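Local coordinates for protein isocitrate dehydrogenase [NAD] subunit 2, mitochondrial (Saccharomyces cerevisiae, PDB 3BLX) that takes part in the NAD-dependent oxidative decarboxylation of isocitrate to 2-oxoglutarate in the citric acid cycle, and also binds the 5'-untranslated leaders of mitochondrial mRNAs, at residues E139-G144 with S156-T161; G108-V113 with A268-K273; V168-F173 with K209-L214; L264-N269 with L298-V303. All coordinates share one frame; numbering follows the deposited sequence.

Interaction 1: E139-G144 with S156-T161; sequences EGEYSG and SIKLIT
The beta hairpin of strands 140-148 and 153-161, the clasp through which this family joins subunits, begins where Glu-139 and Gly-140 meet Thr-161 and Leu-159. Glu-139 reaches across to the end of the second strand. Its CG sits between the backbone N and the carbonyl carbon (chi1 57°), and the chain is extended from there, which places the carboxylate beside Thr-161. The hydroxyl OG1 of Thr-161 donates at 3.0 Å to Glu-139 OE1, which accepts on its syn lone pair. The backbone N of Thr-161 reaches Glu-139 OE2 at 3.1 Å, nearly straight at 169°, but from above the carboxylate plane. Thr-161 is also the N-cap of helix 162-178, its OG1 accepting from Ala-164 N, so Glu-139 acts as a second shell that orients the capping hydroxyl. The nearby helix start would probably favour the charged carboxylate. With an alanine here, the N-H and hydroxyl of Thr-161 would probably lose these two acceptors, and the cap would be freer to turn.

The backbone adds one bond, from Gly-140 N to Leu-159 O at 3.1 Å. Gly-140 has the positive phi of the second position in the type II' turn from Glu-139 to Tyr-142, a tyrosine probably critical for catalysis. Within the turn, Glu-141 CB lies 4.1 Å from Lys-158 CE. Strand 156-161 pairs on with a strand of a neighbouring IDH1 subunit, extending the sheet across the interface. At the far end, Gly-144 CA approaches Ile-157 O at 3.4 Å in a CA-H...O contact.

Interaction 2: G108-V113 with A268-K273; sequences GLFANV and ANIGHK
A chi1 of -176° turns CG of Asn-112 anti to its N, while -74° at Asn-269 puts CG anti to the carbonyl carbon; these two torsions bring the amides next to each other on one face of the sheet, both chains heading in one direction. ND2 of Asn-112 then donates to OD1 of Asn-269 at 3.0 Å, arriving from above the carbonyl plane and not on a lone pair.

Strands 109-113 and 268-271 run antiparallel here, with a classic beta bulge in which Phe-110 and Ala-111 both face Ile-270. Ile-270 O accepts from Phe-110 N at 2.9 Å and from Ala-111 N at 3.2 Å, and Ala-111 O takes Ile-270 N in return. Val-113 and Ala-268 exchange a further pair of backbone bonds. The same Ile-270 O sits over one face of the Phe-110 ring, toward its rim.

On the opposite face of the sheet from the two asparagines, CB of Val-113 lies 3.9 Å from CB of Ala-268, and CG2 of Val-113 is 4.0 Å from CD1 of Ile-270. Tyr-171 of helix 162-178 packs on Val-113 and Ile-270, Met-304 of helix 296-309 on Val-113 and Ala-268.

The pairing therefore divides the chemistry of these central strands: an apolar side turned to two helices, and a buried amide side where Asn-112 approaches Arg-114 and Arg-135, which probably bind substrate; its bond to Asn-269 probably helps to hold the amide that borders them.

Interaction 3: V168-F173 with K209-L214; sequences VIRYAF and KEYPDL
Arg-170 bends round the hydroxyl of Tyr-211 on its way to Glu-210. Its CB lies 4.2 Å from Tyr-211 OH, and CG and CD pass a little closer. A bend at chi3 (145°) brings NE to that OH, where it makes a weak hydrogen bond at 3.4 Å from near the plane of the ring. Rotation about CD-NE (chi4 86°) then turns the guanidinium, and NH2 meets Glu-210 OE1 at 2.8 Å in a salt bridge. The carboxylate oxygen lies in the guanidinium plane, although the two flat groups are themselves turned well apart. NH1 is held by Glu-166, one helical turn back.

The acceptors belong to the loop between helix 195-208 and strand 215-220, within a beta-alpha-beta crossover that starts from strand 183-188; helix 162-178 packs against that loop. Phe-173 CB sits over the centre of the Tyr-211 ring, 3.8 Å from the centroid in a CH-pi contact. The two ring planes are 10° apart, but the rings are displaced enough that little of one lies over the other. An alanine at Tyr-211 would probably leave Phe-173 CB facing a gap and the NE of Arg-170 without this partner. At the end of the type I turn that starts at Tyr-211, CD2 of Leu-214 comes to 4.1 Å from CD2 of Phe-173.

Interaction 4: L264-N269 with L298-V303; sequences LTPSAN and LLLSSV
Pro-266 and Leu-300 run alongside each other in the same direction, and their apolar contact is the centre of a small strand-on-helix interface. CG of Pro-266 rests 3.7 Å from CB of Leu-300, and CB of Pro-266 is 4.0 Å from that same atom, so the pyrrolidine ring meets the base of the leucine and not its branches. The branches continue toward the loop that leads into the strand, where CD1 of Leu-300 comes to 4.0 Å from the backbone O of Leu-264. Ser-301 supplies the second point of touch: its OG stands 3.5 Å from CA of Pro-266 and 3.7 Å from its CB. No hydrogen bond crosses between the segments.

What fixes that hydroxyl lies in the next shell. With OG beside the backbone N (chi1 -53°), Ser-301 hydrogen-bonds to Ala-297 O one turn earlier in its own helix and weakly to Glu-278 O on the neighbouring strand 275-279. The polar end is thus satisfied by backbone carbonyls while its flank packs on the proline. Leu-300 is backed by Leu-323 of helix 312-326. On the strand side, Thr-265 is tied through OG1 to Ser-255 OG, and Ser-267 points away from the helix, its side chain about 4 Å from that of Arg-114, which probably binds substrate.

Strand 266-269 and helix 298-303 approach to 7.1 Å between axes and cross at -46°. This is alpha/beta packing, in which helix 296-309 covers one face of the central mixed sheet of the isocitrate and isopropylmalate dehydrogenase fold.

In the fold
Interactions 2 and 4 share Ala-268 and Asn-269 and are built on the same strand, 266-271, of the central mixed sheet; their centres are 14 Å apart. Interaction 3 lies about 17 Å from interaction 2, centre to centre, and meets it through Tyr-171 and Val-168 of helix 162-178. That helix directly follows strand 153-161 of interaction 1, whose centre is 24 Å from that of interaction 3. Along the chain, 108-113 comes first, then interactions 1 and 3 are completed before 268-273 returns to pair with it; interaction 4 starts on that same strand and closes last, with 298-303. One helix thus links the intersubunit hairpin to the sheet carrying Arg-114 and Arg-135, two of the arginines that probably bind substrate.

Interaction 1: E139-G144 with S156-T161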
loop_
_atom_site.group_PDB
_atom_site.type_symbol
_atom_site.label_atom_id
_atom_site.label_comp_id
_atom_site.label_asym_id
_atom_site.label_seq_id
_atom_site.Cartn_x
_atom_site.Cartn_y
_atom_site.Cartn_z
ATOM N N GLU B 139 11.630 39.911 -6.462
ATOM C CA GLU B 139 10.681 39.097 -5.727
ATOM C C GLU B 139 9.890 38.166 -6.645
ATOM O O GLU B 139 10.404 37.693 -7.644
ATOM C CB GLU B 139 9.738 40.009 -4.950
ATOM C CG GLU B 139 9.016 40.977 -5.825
ATOM C CD GLU B 139 8.639 42.247 -5.101
ATOM O OE1 GLU B 139 9.085 42.419 -3.954
ATOM O OE2 GLU B 139 7.907 43.077 -5.690
ATOM N N GLY B 140 8.638 37.899 -6.301
ATOM C CA GLY B 140 7.822 37.022 -7.106
ATOM C C GLY B 140 8.180 35.572 -6.868
ATOM O O GLY B 140 8.492 35.175 -5.751
ATOM N N GLU B 141 8.126 34.779 -7.926
ATOM C CA GLU B 141 8.462 33.372 -7.834
ATOM C C GLU B 141 9.957 33.116 -7.683
ATOM O O GLU B 141 10.367 31.994 -7.441
ATOM C CB GLU B 141 7.921 32.632 -9.056
ATOM C CG GLU B 141 8.292 33.285 -10.391
ATOM C CD GLU B 141 7.460 32.756 -11.552
ATOM O OE1 GLU B 141 6.452 32.054 -11.289
ATOM O OE2 GLU B 141 7.810 33.050 -12.718
ATOM N N TYR B 142 10.771 34.156 -7.821
ATOM C CA TYR B 142 12.213 34.036 -7.585
ATOM C C TYR B 142 12.539 33.921 -6.093
ATOM O O TYR B 142 13.352 33.085 -5.701
ATOM C CB TYR B 142 12.989 35.199 -8.230
ATOM C CG TYR B 142 13.062 35.109 -9.742
ATOM C CD1 TYR B 142 12.267 34.187 -10.444
ATOM C CD2 TYR B 142 13.899 35.958 -10.475
ATOM C CE1 TYR B 142 12.310 34.101 -11.829
ATOM C CE2 TYR B 142 13.948 35.882 -11.867
ATOM C CZ TYR B 142 13.151 34.953 -12.539
ATOM O OH TYR B 142 13.197 34.874 -13.915
ATOM N N SER B 143 11.895 34.760 -5.276
ATOM C CA SER B 143 11.997 34.669 -3.816
ATOM C C SER B 143 10.869 33.784 -3.202
ATOM O O SER B 143 10.524 33.897 -2.029
ATOM C CB SER B 143 12.061 36.071 -3.169
ATOM O OG SER B 143 10.851 36.802 -3.298
ATOM N N GLY B 144 10.328 32.875 -4.004
ATOM C CA GLY B 144 9.195 32.066 -3.601
ATOM C C GLY B 144 9.498 30.839 -2.737
ATOM O O GLY B 144 10.594 30.265 -2.780
ATOM N N SER B 156 2.193 27.199 -2.309
ATOM C CA SER B 156 3.230 28.114 -2.797
ATOM C C SER B 156 3.041 29.434 -2.096
ATOM O O SER B 156 1.920 29.842 -1.866
ATOM C CB SER B 156 3.082 28.305 -4.300
ATOM O OG SER B 156 3.335 27.104 -5.004
ATOM N N ILE B 157 4.127 30.109 -1.777
ATOM C CA ILE B 157 4.045 31.400 -1.128
ATOM C C ILE B 157 4.871 32.361 -1.964
ATOM O O ILE B 157 6.047 32.118 -2.215
ATOM C CB ILE B 157 4.609 31.283 0.301
ATOM C CG1 ILE B 157 3.913 30.145 1.036
ATOM C CG2 ILE B 157 4.411 32.525 1.097
ATOM C CD1 ILE B 157 4.477 29.903 2.422
ATOM N N LYS B 158 4.246 33.433 -2.419
ATOM C CA LYS B 158 4.919 34.440 -3.269
ATOM C C LYS B 158 4.693 35.853 -2.723
ATOM O O LYS B 158 3.627 36.175 -2.203
ATOM C CB LYS B 158 4.446 34.360 -4.728
ATOM C CG LYS B 158 5.045 33.206 -5.527
ATOM C CD LYS B 158 4.258 32.962 -6.809
ATOM C CE LYS B 158 4.382 31.509 -7.278
ATOM N NZ LYS B 158 3.318 31.119 -8.261
ATOM N N LEU B 159 5.707 36.689 -2.849
ATOM C CA LEU B 159 5.675 38.006 -2.253
ATOM C C LEU B 159 5.782 39.072 -3.315
ATOM O O LEU B 159 6.535 38.923 -4.285
ATOM C CB LEU B 159 6.878 38.159 -1.340
ATOM C CG LEU B 159 6.552 38.760 0.003
ATOM C CD1 LEU B 159 5.617 37.837 0.703
ATOM C CD2 LEU B 159 7.827 38.882 0.767
ATOM N N ILE B 160 5.033 40.149 -3.127
ATOM C CA ILE B 160 5.232 41.366 -3.923
ATOM C C ILE B 160 5.226 42.606 -3.009
ATOM O O ILE B 160 4.388 42.714 -2.131
ATOM C CB ILE B 160 4.204 41.478 -5.093
ATOM C CG1 ILE B 160 4.729 42.372 -6.196
ATOM C CG2 ILE B 160 2.900 42.045 -4.634
ATOM C CD1 ILE B 160 3.661 42.743 -7.202
ATOM N N THR B 161 6.173 43.521 -3.187
ATOM C CA THR B 161 6.253 44.706 -2.317
ATOM C C THR B 161 6.151 46.002 -3.095
ATOM O O THR B 161 6.565 46.063 -4.246
ATOM C CB THR B 161 7.559 44.779 -1.473
ATOM O OG1 THR B 161 8.695 44.969 -2.330
ATOM C CG2 THR B 161 7.753 43.537 -0.610
#

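Interaction 2: G108-V113 with A268-K273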
loop_
_atom_site.group_PDB
_atom_site.type_symbol
_atom_site.label_atom_id
_atom_site.label_comp_id
_atom_site.label_asym_id
_atom_site.label_seq_id
_atom_site.Cartn_x
_atom_site.Cartn_y
_atom_site.Cartn_z
ATOM N N GLY B 108 22.607 43.602 -6.744
ATOM C CA GLY B 108 21.442 44.443 -6.570
ATOM C C GLY B 108 20.709 44.731 -7.863
ATOM O O GLY B 108 20.195 45.845 -8.045
ATOM N N LEU B 109 20.666 43.737 -8.756
ATOM C CA LEU B 109 19.980 43.875 -10.040
ATOM C C LEU B 109 18.477 43.689 -9.889
ATOM O O LEU B 109 18.021 42.620 -9.517
ATOM C CB LEU B 109 20.525 42.873 -11.050
ATOM C CG LEU B 109 22.043 42.795 -11.125
ATOM C CD1 LEU B 109 22.451 41.778 -12.163
ATOM C CD2 LEU B 109 22.666 44.153 -11.426
ATOM N N PHE B 110 17.707 44.723 -10.193
ATOM C CA PHE B 110 16.286 44.680 -9.913
ATOM C C PHE B 110 15.441 44.673 -11.188
ATOM O O PHE B 110 14.295 44.227 -11.175
ATOM C CB PHE B 110 15.890 45.828 -8.975
ATOM C CG PHE B 110 16.159 47.181 -9.547
ATOM C CD1 PHE B 110 15.244 47.774 -10.404
ATOM C CD2 PHE B 110 17.335 47.850 -9.256
ATOM C CE1 PHE B 110 15.501 49.021 -10.959
ATOM C CE2 PHE B 110 17.593 49.103 -9.804
ATOM C CZ PHE B 110 16.677 49.687 -10.656
ATOM N N ALA B 111 15.999 45.154 -12.291
ATOM C CA ALA B 111 15.236 45.246 -13.539
ATOM C C ALA B 111 15.913 44.494 -14.655
ATOM O O ALA B 111 17.129 44.552 -14.803
ATOM C CB ALA B 111 15.043 46.683 -13.939
ATOM N N ASN B 112 15.114 43.791 -15.442
ATOM C CA ASN B 112 15.593 43.068 -16.609
ATOM C C ASN B 112 14.971 43.708 -17.848
ATOM O O ASN B 112 13.763 43.726 -17.972
ATOM C CB ASN B 112 15.202 41.583 -16.507
ATOM C CG ASN B 112 15.750 40.733 -17.650
ATOM O OD1 ASN B 112 14.999 40.211 -18.476
ATOM N ND2 ASN B 112 17.062 40.590 -17.698
ATOM N N VAL B 113 15.797 44.249 -18.743
ATOM C CA VAL B 113 15.307 44.886 -19.961
ATOM C C VAL B 113 15.441 43.953 -21.147
ATOM O O VAL B 113 16.527 43.500 -21.439
ATOM C CB VAL B 113 16.072 46.153 -20.237
ATOM C CG1 VAL B 113 15.525 46.834 -21.474
ATOM C CG2 VAL B 113 15.991 47.049 -19.012
ATOM N N ALA B 268 19.371 43.165 -20.581
ATOM C CA ALA B 268 20.101 43.989 -19.661
ATOM C C ALA B 268 19.571 43.724 -18.262
ATOM O O ALA B 268 18.369 43.564 -18.056
ATOM C CB ALA B 268 19.935 45.417 -20.025
ATOM N N ASN B 269 20.478 43.664 -17.301
ATOM C CA ASN B 269 20.104 43.509 -15.917
ATOM C C ASN B 269 20.568 44.702 -15.136
ATOM O O ASN B 269 21.739 44.839 -14.874
ATOM C CB ASN B 269 20.703 42.225 -15.377
ATOM C CG ASN B 269 19.983 41.009 -15.891
ATOM O OD1 ASN B 269 18.930 40.656 -15.387
ATOM N ND2 ASN B 269 20.528 40.382 -16.916
ATOM N N ILE B 270 19.643 45.583 -14.787
ATOM C CA ILE B 270 20.025 46.875 -14.245
ATOM C C ILE B 270 19.943 46.880 -12.732
ATOM O O ILE B 270 18.923 46.488 -12.171
ATOM C CB ILE B 270 19.160 48.024 -14.830
ATOM C CG1 ILE B 270 19.670 48.418 -16.220
ATOM C CG2 ILE B 270 19.206 49.237 -13.945
ATOM C CD1 ILE B 270 19.529 47.336 -17.258
ATOM N N GLY B 271 21.031 47.295 -12.080
ATOM C CA GLY B 271 21.027 47.544 -10.651
ATOM C C GLY B 271 21.228 49.010 -10.310
ATOM O O GLY B 271 21.442 49.827 -11.191
ATOM N N HIS B 272 21.176 49.336 -9.023
ATOM C CA HIS B 272 21.315 50.720 -8.578
ATOM C C HIS B 272 22.632 51.338 -9.047
ATOM O O HIS B 272 22.679 52.521 -9.420
ATOM C CB HIS B 272 21.164 50.831 -7.055
ATOM C CG HIS B 272 19.738 50.904 -6.585
ATOM N ND1 HIS B 272 18.948 52.022 -6.764
ATOM C CD2 HIS B 272 18.964 49.999 -5.932
ATOM C CE1 HIS B 272 17.753 51.802 -6.244
ATOM N NE2 HIS B 272 17.736 50.583 -5.731
ATOM N N LYS B 273 23.696 50.539 -9.047
ATOM C CA LYS B 273 24.979 51.013 -9.553
ATOM C C LYS B 273 25.563 50.089 -10.626
ATOM O O LYS B 273 25.997 50.555 -11.682
ATOM C CB LYS B 273 25.966 51.231 -8.404
ATOM C CG LYS B 273 26.001 50.102 -7.389
ATOM C CD LYS B 273 27.203 50.229 -6.454
ATOM C CE LYS B 273 27.387 48.971 -5.609
ATOM N NZ LYS B 273 28.691 48.974 -4.891
#

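Interaction 3: V168-F173 with K209-L214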
loop_
_atom_site.group_PDB
_atom_site.type_symbol
_atom_site.label_atom_id
_atom_site.label_comp_id
_atom_site.label_asym_id
_atom_site.label_seq_id
_atom_site.Cartn_x
_atom_site.Cartn_y
_atom_site.Cartn_z
ATOM N N VAL B 168 11.152 49.190 -10.554
ATOM C CA VAL B 168 11.000 48.769 -11.949
ATOM C C VAL B 168 10.073 49.711 -12.667
ATOM O O VAL B 168 10.196 49.873 -13.863
ATOM C CB VAL B 168 10.353 47.370 -12.172
ATOM C CG1 VAL B 168 11.386 46.347 -12.515
ATOM C CG2 VAL B 168 9.459 46.966 -11.024
ATOM N N ILE B 169 9.114 50.291 -11.951
ATOM C CA ILE B 169 8.167 51.165 -12.602
ATOM C C ILE B 169 8.812 52.531 -12.866
ATOM O O ILE B 169 8.692 53.065 -13.967
ATOM C CB ILE B 169 6.842 51.235 -11.850
ATOM C CG1 ILE B 169 6.173 49.863 -11.901
ATOM C CG2 ILE B 169 5.930 52.265 -12.467
ATOM C CD1 ILE B 169 4.903 49.767 -11.114
ATOM N N ARG B 170 9.535 53.077 -11.894
ATOM C CA ARG B 170 10.337 54.285 -12.165
ATOM C C ARG B 170 11.225 54.053 -13.370
ATOM O O ARG B 170 11.209 54.829 -14.314
ATOM C CB ARG B 170 11.223 54.712 -10.983
ATOM C CG ARG B 170 10.518 55.538 -9.952
ATOM C CD ARG B 170 11.464 56.478 -9.261
ATOM N NE ARG B 170 10.753 57.710 -8.952
ATOM C CZ ARG B 170 10.038 57.879 -7.853
ATOM N NH1 ARG B 170 9.969 56.898 -6.956
ATOM N NH2 ARG B 170 9.404 59.018 -7.646
ATOM N N TYR B 171 11.988 52.970 -13.334
ATOM C CA TYR B 171 12.928 52.685 -14.393
ATOM C C TYR B 171 12.222 52.569 -15.716
ATOM O O TYR B 171 12.775 52.954 -16.729
ATOM C CB TYR B 171 13.729 51.414 -14.115
ATOM C CG TYR B 171 14.823 51.195 -15.126
ATOM C CD1 TYR B 171 16.089 51.737 -14.937
ATOM C CD2 TYR B 171 14.586 50.473 -16.285
ATOM C CE1 TYR B 171 17.088 51.555 -15.865
ATOM C CE2 TYR B 171 15.581 50.294 -17.232
ATOM C CZ TYR B 171 16.827 50.841 -17.011
ATOM O OH TYR B 171 17.819 50.665 -17.944
ATOM N N ALA B 172 10.996 52.065 -15.717
ATOM C CA ALA B 172 10.286 51.868 -16.976
ATOM C C ALA B 172 9.933 53.192 -17.574
ATOM O O ALA B 172 9.968 53.351 -18.783
ATOM C CB ALA B 172 9.032 51.043 -16.794
ATOM N N PHE B 173 9.559 54.129 -16.718
ATOM C CA PHE B 173 9.267 55.486 -17.166
ATOM C C PHE B 173 10.525 56.165 -17.744
ATOM O O PHE B 173 10.541 56.561 -18.896
ATOM C CB PHE B 173 8.666 56.312 -16.025
ATOM C CG PHE B 173 7.193 56.079 -15.816
ATOM C CD1 PHE B 173 6.700 55.631 -14.591
ATOM C CD2 PHE B 173 6.293 56.308 -16.841
ATOM C CE1 PHE B 173 5.338 55.426 -14.404
ATOM C CE2 PHE B 173 4.928 56.096 -16.652
ATOM C CZ PHE B 173 4.454 55.647 -15.430
ATOM N N LYS B 209 2.266 60.777 -12.233
ATOM C CA LYS B 209 2.209 62.220 -12.100
ATOM C C LYS B 209 3.580 62.868 -12.084
ATOM O O LYS B 209 3.693 64.049 -12.379
ATOM C CB LYS B 209 1.402 62.629 -10.861
ATOM C CG LYS B 209 1.922 62.087 -9.545
ATOM C CD LYS B 209 0.777 61.982 -8.542
ATOM C CE LYS B 209 -0.469 61.348 -9.184
ATOM N NZ LYS B 209 -1.545 61.055 -8.188
ATOM N N GLU B 210 4.611 62.100 -11.751
ATOM C CA GLU B 210 5.980 62.603 -11.819
ATOM C C GLU B 210 6.585 62.455 -13.201
ATOM O O GLU B 210 7.746 62.776 -13.407
ATOM C CB GLU B 210 6.879 61.920 -10.810
ATOM C CG GLU B 210 6.314 61.899 -9.425
ATOM C CD GLU B 210 7.270 61.279 -8.445
ATOM O OE1 GLU B 210 8.495 61.477 -8.628
ATOM O OE2 GLU B 210 6.797 60.604 -7.499
ATOM N N TYR B 211 5.796 61.970 -14.151
ATOM C CA TYR B 211 6.259 61.852 -15.527
ATOM C C TYR B 211 5.140 62.239 -16.485
ATOM O O TYR B 211 4.465 61.378 -17.058
ATOM C CB TYR B 211 6.754 60.430 -15.811
ATOM C CG TYR B 211 7.859 59.956 -14.881
ATOM C CD1 TYR B 211 7.564 59.390 -13.646
ATOM C CD2 TYR B 211 9.191 60.079 -15.228
ATOM C CE1 TYR B 211 8.567 58.966 -12.781
ATOM C CE2 TYR B 211 10.208 59.658 -14.365
ATOM C CZ TYR B 211 9.883 59.097 -13.141
ATOM O OH TYR B 211 10.848 58.662 -12.256
ATOM N N PRO B 212 4.921 63.551 -16.639
ATOM C CA PRO B 212 3.779 64.108 -17.371
ATOM C C PRO B 212 3.961 63.940 -18.861
ATOM O O PRO B 212 2.971 63.878 -19.575
ATOM C CB PRO B 212 3.802 65.588 -16.994
ATOM C CG PRO B 212 4.734 65.679 -15.800
ATOM C CD PRO B 212 5.732 64.600 -16.008
ATOM N N ASP B 213 5.213 63.854 -19.313
ATOM C CA ASP B 213 5.526 63.634 -20.733
ATOM C C ASP B 213 5.185 62.232 -21.200
ATOM O O ASP B 213 5.209 61.935 -22.397
ATOM C CB ASP B 213 7.000 63.907 -21.045
ATOM C CG ASP B 213 7.965 63.267 -20.047
ATOM O OD1 ASP B 213 7.811 63.453 -18.809
ATOM O OD2 ASP B 213 8.918 62.607 -20.528
ATOM N N LEU B 214 4.875 61.367 -20.247
ATOM C CA LEU B 214 4.592 59.983 -20.566
ATOM C C LEU B 214 3.144 59.614 -20.269
ATOM O O LEU B 214 2.578 60.039 -19.262
ATOM C CB LEU B 214 5.536 59.104 -19.776
ATOM C CG LEU B 214 6.827 58.667 -20.472
ATOM C CD1 LEU B 214 7.028 59.385 -21.772
ATOM C CD2 LEU B 214 7.978 58.887 -19.560
#

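Interaction 4: L264-N269 with L298-V303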
loop_
_atom_site.group_PDB
_atom_site.type_symbol
_atom_site.label_atom_id
_atom_site.label_comp_id
_atom_site.label_asym_id
_atom_site.label_seq_id
_atom_site.Cartn_x
_atom_site.Cartn_y
_atom_site.Cartn_z
ATOM N N LEU B 264 18.618 35.717 -31.153
ATOM C CA LEU B 264 19.047 37.054 -31.506
ATOM C C LEU B 264 18.703 38.076 -30.430
ATOM O O LEU B 264 18.659 39.281 -30.692
ATOM C CB LEU B 264 18.450 37.464 -32.862
ATOM C CG LEU B 264 18.474 36.353 -33.912
ATOM C CD1 LEU B 264 17.686 36.746 -35.143
ATOM C CD2 LEU B 264 19.907 35.973 -34.264
ATOM N N THR B 265 18.486 37.600 -29.214
ATOM C CA THR B 265 17.940 38.452 -28.170
ATOM C C THR B 265 18.954 38.913 -27.123
ATOM O O THR B 265 19.609 38.096 -26.455
ATOM C CB THR B 265 16.773 37.754 -27.461
ATOM O OG1 THR B 265 15.794 37.349 -28.429
ATOM C CG2 THR B 265 16.139 38.696 -26.451
ATOM N N PRO B 266 19.076 40.235 -26.980
ATOM C CA PRO B 266 19.883 40.947 -25.988
ATOM C C PRO B 266 19.075 41.120 -24.711
ATOM O O PRO B 266 17.838 41.073 -24.754
ATOM C CB PRO B 266 20.085 42.336 -26.613
ATOM C CG PRO B 266 19.260 42.357 -27.853
ATOM C CD PRO B 266 18.384 41.156 -27.888
ATOM N N SER B 267 19.762 41.337 -23.597
ATOM C CA SER B 267 19.087 41.575 -22.349
ATOM C C SER B 267 19.993 42.370 -21.438
ATOM O O SER B 267 21.223 42.280 -21.521
ATOM C CB SER B 267 18.659 40.258 -21.682
ATOM O OG SER B 267 19.608 39.807 -20.729
ATOM N N ALA B 268 19.371 43.165 -20.581
ATOM C CA ALA B 268 20.101 43.989 -19.661
ATOM C C ALA B 268 19.571 43.724 -18.262
ATOM O O ALA B 268 18.369 43.564 -18.056
ATOM C CB ALA B 268 19.935 45.417 -20.025
ATOM N N ASN B 269 20.478 43.664 -17.301
ATOM C CA ASN B 269 20.104 43.509 -15.917
ATOM C C ASN B 269 20.568 44.702 -15.136
ATOM O O ASN B 269 21.739 44.839 -14.874
ATOM C CB ASN B 269 20.703 42.225 -15.377
ATOM C CG ASN B 269 19.983 41.009 -15.891
ATOM O OD1 ASN B 269 18.930 40.656 -15.387
ATOM N ND2 ASN B 269 20.528 40.382 -16.916
ATOM N N LEU B 298 25.034 38.589 -28.363
ATOM C CA LEU B 298 26.007 39.231 -27.487
ATOM C C LEU B 298 26.407 40.633 -28.011
ATOM O O LEU B 298 26.558 41.577 -27.232
ATOM C CB LEU B 298 27.221 38.324 -27.240
ATOM C CG LEU B 298 28.189 38.787 -26.143
ATOM C CD1 LEU B 298 27.449 39.131 -24.862
ATOM C CD2 LEU B 298 29.249 37.754 -25.867
ATOM N N LEU B 299 26.551 40.772 -29.325
ATOM C CA LEU B 299 26.867 42.079 -29.928
ATOM C C LEU B 299 25.840 43.158 -29.604
ATOM O O LEU B 299 26.184 44.306 -29.286
ATOM C CB LEU B 299 26.990 41.947 -31.445
ATOM C CG LEU B 299 28.371 42.009 -32.093
ATOM C CD1 LEU B 299 29.487 41.823 -31.091
ATOM C CD2 LEU B 299 28.446 40.986 -33.237
ATOM N N LEU B 300 24.570 42.780 -29.694
ATOM C CA LEU B 300 23.498 43.722 -29.458
ATOM C C LEU B 300 23.409 44.097 -27.995
ATOM O O LEU B 300 22.907 45.165 -27.668
ATOM C CB LEU B 300 22.168 43.165 -29.962
ATOM C CG LEU B 300 22.075 43.142 -31.484
ATOM C CD1 LEU B 300 20.971 42.240 -31.971
ATOM C CD2 LEU B 300 21.868 44.557 -31.974
ATOM N N SER B 301 23.903 43.226 -27.119
ATOM C CA SER B 301 23.951 43.543 -25.694
ATOM C C SER B 301 25.072 44.529 -25.468
ATOM O O SER B 301 25.042 45.302 -24.517
ATOM C CB SER B 301 24.185 42.295 -24.833
ATOM O OG SER B 301 23.260 41.263 -25.122
ATOM N N SER B 302 26.073 44.479 -26.346
ATOM C CA SER B 302 27.189 45.426 -26.323
ATOM C C SER B 302 26.644 46.814 -26.597
ATOM O O SER B 302 26.973 47.777 -25.905
ATOM C CB SER B 302 28.217 45.092 -27.404
ATOM O OG SER B 302 28.431 43.707 -27.503
ATOM N N VAL B 303 25.812 46.902 -27.628
ATOM C CA VAL B 303 25.131 48.136 -27.942
ATOM C C VAL B 303 24.398 48.678 -26.728
ATOM O O VAL B 303 24.549 49.845 -26.379
ATOM C CB VAL B 303 24.105 47.931 -29.044
ATOM C CG1 VAL B 303 23.459 49.236 -29.375
ATOM C CG2 VAL B 303 24.766 47.346 -30.250
#